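Local coordinates for DNA alpha-glucosyltransferase (Enterobacteria phage T4, PDB 1XV5), which is a phage glycosyltransferase of the GT-B fold, built of two Rossmann-like domains and holding uridine-5'-diphosphate in the cleft between them, at residues Gln176-Ile181 with Leu306-Leu311; Asp180-Arg185 with Phe381-Gln386. All coordinates share one frame; numbering follows the deposited sequence.

Interaction 1: residues Gln176-Ile181 with Leu306-Leu311; sequences QPPMDI and LEYTHL. With UDP (uridine-5'-diphosphate), chain C.
Pro177 turns its ring onto the start of helix 308-316 and the residue before its N-cap: CG lies 3.3 Å from the carbonyl O of Leu306, while CB rests 3.7 Å from CE1 of Tyr308. Pro178 directs its ring the other way, against helix 388-399, and contributes its carbonyl instead. Tyr308 OH donates to Pro178 O at 2.7 Å, arriving from above the carbonyl plane, 36° out of it, with a C=O...donor angle of 131°. The acceptor lies at the edge of the phenol ring, near its plane. Met179 CB also sits at that edge, 3.7 Å from Tyr308 CE2. With CG anti to the backbone N (chi1 179°), the Met179 chain runs extended as far as the sulfur and bends there, which brings CE to 3.9 Å from Leu311 CB. The segment finishes at Ile181, whose CD1 makes a looser approach to Leu311 CD2.

On the other side of Tyr308 lies the nucleotide. Glu307 is the N-cap residue of the helix, and the first two helical amides both grip the alpha phosphate of UDP: Tyr308 N binds O1A at 3.0 Å and Thr309 N binds O2A at the same length. Glu307 is itself steadied, its N-H meeting His310 ND1 in the imidazole plane, and its carboxylate pairs with Lys210. A phosphate held at a helix N-terminus in the second domain is a familiar feature of GT-B enzymes, and the helix dipole probably favours its charge. Tyr308 thus serves both sides, its backbone binding phosphate while its buried hydroxyl and ring tie the phosphate-binding turn to the loop after strand 172-174.

Interaction 2: residues Asp180-Arg185 with Phe381-Gln386; sequences DIVKVR and FLYQHQ
Ile181 and Tyr383 mark the nearest backbone approach of two helices, their CA atoms 6.0 Å apart. The short axes of 181-185 and 381-386 run roughly antiparallel, at 147°, and come within 10.8 Å of each other. Apolar packing does the joining. Ile181 sends CD1 across to the backbone of the long helix, 3.3 Å from Leu382 O, and its CG2 branch lies 4.3 Å from Tyr383 CB. CG1 is set beside the backbone N (chi1 -71°), and the extended second torsion carries CD1 on to the partner helix. At the next residue, toward the exposed side of the contact, Val182 CG2 meets Tyr383 CE1 at 3.5 Å, oblique to the ring.

Polar bonds work within or around the pair. Asp180 caps its helix, OD1 accepting from Lys183 N at 2.9 Å from above the carboxylate plane, and Ile181 N is bound by Asp387. The amide of Gln386 reaches away to Pro177 O and Leu306 N, and Arg185 forms a salt bridge with Glu376. The direct join is therefore one of methyl groups against backbone and ring, while capping and neighbouring bonds fix how the short helix starts beside the long one.

In the fold
Ile181 takes part in both contacts, just after Asp180 caps the start of helix 181-188. Interaction 1 lies deep in the molecule, with all its touching residues buried, and combines apolar packing with a tyrosine hydrogen bond beside the nucleotide. Interaction 2, whose centre lies about 15 Å from the centre of the chain, is smaller and held across its segments by van der Waals packing of aliphatic side chains on backbone and ring, running from buried Ile181 out to exposed Val182. Their centres are about 8 Å apart, and the amide of Gln386 connects interaction 2 to both segments of interaction 1. Helix 368-386 thereby backs the loop and the approach to the phosphate-binding helix together.

Interaction 1: residues Gln176-Ile181 with Leu306-Leu311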
# COMPACT_ATOMS: atom_id res chain seq x y z
N GLN A 176 1.05 -0.52 10.98
CA GLN A 176 1.07 0.43 9.87
C GLN A 176 2.06 -0.15 8.89
O GLN A 176 3.07 -0.73 9.30
CB GLN A 176 1.59 1.80 10.30
CG GLN A 176 0.77 2.52 11.34
CD GLN A 176 1.49 3.76 11.83
OE1 GLN A 176 1.62 4.76 11.11
NE2 GLN A 176 2.00 3.69 13.06
N PRO A 177 1.80 -0.03 7.58
CA PRO A 177 2.72 -0.55 6.55
C PRO A 177 3.84 0.48 6.40
O PRO A 177 3.65 1.54 5.79
CB PRO A 177 1.83 -0.66 5.32
CG PRO A 177 0.87 0.49 5.49
CD PRO A 177 0.54 0.46 6.97
N PRO A 178 5.04 0.18 6.94
CA PRO A 178 6.19 1.08 6.89
C PRO A 178 7.02 1.10 5.62
O PRO A 178 7.05 0.15 4.85
CB PRO A 178 7.05 0.63 8.08
CG PRO A 178 6.28 -0.54 8.73
CD PRO A 178 5.41 -1.07 7.62
N MET A 179 7.71 2.22 5.42
CA MET A 179 8.59 2.40 4.28
C MET A 179 9.80 3.18 4.77
O MET A 179 9.69 3.99 5.69
CB MET A 179 7.89 3.21 3.19
CG MET A 179 8.75 3.46 1.97
SD MET A 179 7.82 4.29 0.67
CE MET A 179 8.23 6.01 1.00
N ASP A 180 10.97 2.91 4.19
CA ASP A 180 12.16 3.65 4.57
C ASP A 180 12.02 4.96 3.81
O ASP A 180 12.45 5.08 2.65
CB ASP A 180 13.43 2.93 4.13
CG ASP A 180 14.69 3.60 4.66
OD1 ASP A 180 14.64 4.82 4.92
OD2 ASP A 180 15.72 2.91 4.80
N ILE A 181 11.39 5.94 4.45
CA ILE A 181 11.15 7.24 3.86
C ILE A 181 12.45 8.02 3.62
O ILE A 181 12.57 8.77 2.65
CB ILE A 181 10.18 8.03 4.75
CG1 ILE A 181 8.79 7.40 4.64
CG2 ILE A 181 10.16 9.50 4.36
CD1 ILE A 181 7.78 7.88 5.66
N LEU A 306 -1.40 4.87 6.72
CA LEU A 306 -1.48 5.62 5.48
C LEU A 306 -1.04 4.51 4.52
O LEU A 306 -0.58 3.46 4.97
CB LEU A 306 -0.48 6.78 5.42
CG LEU A 306 -0.94 8.10 6.03
CD1 LEU A 306 0.22 9.10 5.99
CD2 LEU A 306 -2.15 8.64 5.26
N GLU A 307 -1.19 4.74 3.23
CA GLU A 307 -0.80 3.74 2.24
C GLU A 307 0.56 4.10 1.67
O GLU A 307 1.06 5.22 1.87
CB GLU A 307 -1.84 3.68 1.12
CG GLU A 307 -3.20 3.26 1.62
CD GLU A 307 -4.24 3.26 0.53
OE1 GLU A 307 -4.79 4.34 0.22
OE2 GLU A 307 -4.50 2.17 -0.01
N TYR A 308 1.18 3.17 0.96
CA TYR A 308 2.49 3.44 0.39
C TYR A 308 2.49 4.63 -0.57
O TYR A 308 3.42 5.42 -0.55
CB TYR A 308 3.05 2.19 -0.29
CG TYR A 308 3.61 1.23 0.72
CD1 TYR A 308 3.00 0.00 0.97
CD2 TYR A 308 4.72 1.58 1.50
CE1 TYR A 308 3.47 -0.85 1.97
CE2 TYR A 308 5.20 0.74 2.50
CZ TYR A 308 4.57 -0.47 2.73
OH TYR A 308 5.04 -1.28 3.74
N THR A 309 1.45 4.76 -1.39
CA THR A 309 1.41 5.89 -2.30
C THR A 309 1.36 7.21 -1.52
O THR A 309 1.85 8.22 -2.00
CB THR A 309 0.22 5.82 -3.28
OG1 THR A 309 -0.99 5.52 -2.57
CG2 THR A 309 0.48 4.74 -4.34
N HIS A 310 0.78 7.19 -0.32
CA HIS A 310 0.74 8.40 0.52
C HIS A 310 2.19 8.75 0.88
O HIS A 310 2.65 9.88 0.68
CB HIS A 310 0.01 8.14 1.84
CG HIS A 310 -1.48 8.16 1.74
ND1 HIS A 310 -2.26 7.10 2.16
CD2 HIS A 310 -2.34 9.14 1.37
CE1 HIS A 310 -3.53 7.43 2.06
NE2 HIS A 310 -3.61 8.66 1.58
N LEU A 311 2.88 7.77 1.44
CA LEU A 311 4.26 7.96 1.88
C LEU A 311 5.21 8.34 0.76
O LEU A 311 6.11 9.16 0.95
CB LEU A 311 4.76 6.69 2.57
CG LEU A 311 3.87 6.15 3.70
CD1 LEU A 311 4.58 4.97 4.36
CD2 LEU A 311 3.57 7.25 4.73
N1 UDP C . 2.73 0.59 -7.44
C2 UDP C . 3.66 0.45 -8.45
N3 UDP C . 3.13 0.39 -9.71
C4 UDP C . 1.79 0.47 -10.05
C5 UDP C . 0.90 0.63 -8.95
C6 UDP C . 1.39 0.69 -7.71
O2 UDP C . 4.86 0.38 -8.24
O4 UDP C . 1.46 0.40 -11.24
C1' UDP C . 3.24 0.64 -6.06
C2' UDP C . 2.91 1.92 -5.30
O2' UDP C . 3.80 2.96 -5.64
C3' UDP C . 3.04 1.43 -3.87
C4' UDP C . 2.39 0.05 -3.96
O4' UDP C . 2.61 -0.39 -5.33
O3' UDP C . 4.42 1.29 -3.54
C5' UDP C . 0.90 0.02 -3.65
O5' UDP C . 0.70 0.07 -2.25
PA UDP C . -0.40 1.00 -1.56
O1A UDP C . -0.28 0.75 -0.11
O2A UDP C . -0.24 2.38 -2.08
O3A UDP C . -1.84 0.45 -2.11
PB UDP C . -2.36 -1.06 -2.51
O1B UDP C . -3.79 -1.14 -2.12
O2B UDP C . -1.99 -1.30 -3.93
O3B UDP C . -1.52 -2.03 -1.59

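Interaction 2: residues Asp180-Arg185 with Phe381-Gln386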
# COMPACT_ATOMS: atom_id res chain seq x y z
N ASP A 180 10.97 2.91 4.19
CA ASP A 180 12.16 3.65 4.57
C ASP A 180 12.02 4.96 3.81
O ASP A 180 12.45 5.08 2.65
CB ASP A 180 13.43 2.93 4.13
CG ASP A 180 14.69 3.60 4.66
OD1 ASP A 180 14.64 4.82 4.92
OD2 ASP A 180 15.72 2.91 4.80
N ILE A 181 11.39 5.94 4.45
CA ILE A 181 11.15 7.24 3.86
C ILE A 181 12.45 8.02 3.62
O ILE A 181 12.57 8.77 2.65
CB ILE A 181 10.18 8.03 4.75
CG1 ILE A 181 8.79 7.40 4.64
CG2 ILE A 181 10.16 9.50 4.36
CD1 ILE A 181 7.78 7.88 5.66
N VAL A 182 13.41 7.83 4.51
CA VAL A 182 14.70 8.51 4.40
C VAL A 182 15.41 8.05 3.12
O VAL A 182 15.94 8.86 2.37
CB VAL A 182 15.60 8.17 5.61
CG1 VAL A 182 16.96 8.85 5.45
CG2 VAL A 182 14.93 8.62 6.90
N LYS A 183 15.40 6.74 2.88
CA LYS A 183 16.04 6.18 1.70
C LYS A 183 15.47 6.74 0.40
O LYS A 183 16.22 7.04 -0.53
CB LYS A 183 15.93 4.66 1.71
CG LYS A 183 16.70 3.98 0.59
CD LYS A 183 16.81 2.48 0.81
CE LYS A 183 17.51 2.17 2.12
NZ LYS A 183 18.81 2.89 2.24
N VAL A 184 14.15 6.87 0.32
CA VAL A 184 13.53 7.41 -0.88
C VAL A 184 13.96 8.86 -1.08
O VAL A 184 14.29 9.27 -2.19
CB VAL A 184 11.99 7.32 -0.81
CG1 VAL A 184 11.36 8.10 -1.96
CG2 VAL A 184 11.56 5.86 -0.88
N ARG A 185 13.96 9.65 -0.01
CA ARG A 185 14.37 11.04 -0.16
C ARG A 185 15.82 11.15 -0.61
O ARG A 185 16.15 11.95 -1.48
CB ARG A 185 14.22 11.83 1.14
CG ARG A 185 14.85 13.22 1.01
CD ARG A 185 14.55 14.16 2.17
NE ARG A 185 15.10 15.49 1.89
CZ ARG A 185 14.71 16.60 2.51
NH1 ARG A 185 13.78 16.56 3.45
NH2 ARG A 185 15.25 17.77 2.17
N PHE A 381 6.80 15.12 8.72
CA PHE A 381 5.58 14.60 9.33
C PHE A 381 5.35 13.14 8.98
O PHE A 381 5.07 12.31 9.85
CB PHE A 381 4.38 15.42 8.87
CG PHE A 381 3.08 14.99 9.49
CD1 PHE A 381 2.80 15.28 10.83
CD2 PHE A 381 2.12 14.31 8.74
CE1 PHE A 381 1.59 14.90 11.41
CE2 PHE A 381 0.91 13.92 9.31
CZ PHE A 381 0.64 14.22 10.65
N LEU A 382 5.46 12.82 7.70
CA LEU A 382 5.25 11.46 7.24
C LEU A 382 6.34 10.53 7.76
O LEU A 382 6.09 9.37 8.06
CB LEU A 382 5.17 11.43 5.71
CG LEU A 382 3.95 12.20 5.18
CD1 LEU A 382 3.99 12.24 3.66
CD2 LEU A 382 2.66 11.55 5.67
N TYR A 383 7.56 11.05 7.88
CA TYR A 383 8.67 10.27 8.41
C TYR A 383 8.34 9.88 9.86
O TYR A 383 8.43 8.71 10.24
CB TYR A 383 9.95 11.12 8.38
CG TYR A 383 11.06 10.57 9.24
CD1 TYR A 383 11.77 9.43 8.87
CD2 TYR A 383 11.40 11.19 10.44
CE1 TYR A 383 12.78 8.92 9.67
CE2 TYR A 383 12.41 10.69 11.26
CZ TYR A 383 13.10 9.55 10.87
OH TYR A 383 14.11 9.05 11.66
N GLN A 384 7.95 10.87 10.65
CA GLN A 384 7.60 10.64 12.05
C GLN A 384 6.41 9.69 12.17
O GLN A 384 6.34 8.87 13.08
CB GLN A 384 7.25 11.96 12.74
CG GLN A 384 8.45 12.86 12.99
CD GLN A 384 9.37 12.30 14.06
OE1 GLN A 384 10.55 12.67 14.14
NE2 GLN A 384 8.84 11.42 14.89
N HIS A 385 5.48 9.78 11.22
CA HIS A 385 4.30 8.94 11.28
C HIS A 385 4.47 7.49 10.87
O HIS A 385 3.93 6.60 11.53
CB HIS A 385 3.17 9.54 10.44
CG HIS A 385 1.88 8.79 10.55
ND1 HIS A 385 1.33 8.08 9.50
CD2 HIS A 385 1.06 8.59 11.61
CE1 HIS A 385 0.23 7.48 9.91
NE2 HIS A 385 0.04 7.77 11.18
N GLN A 386 5.22 7.23 9.80
CA GLN A 386 5.31 5.86 9.32
C GLN A 386 6.64 5.35 8.76
O GLN A 386 6.65 4.42 7.96
CB GLN A 386 4.20 5.68 8.26
CG GLN A 386 3.57 4.30 8.20
CD GLN A 386 2.19 4.33 7.56
OE1 GLN A 386 1.29 5.03 8.04
NE2 GLN A 386 2.01 3.56 6.49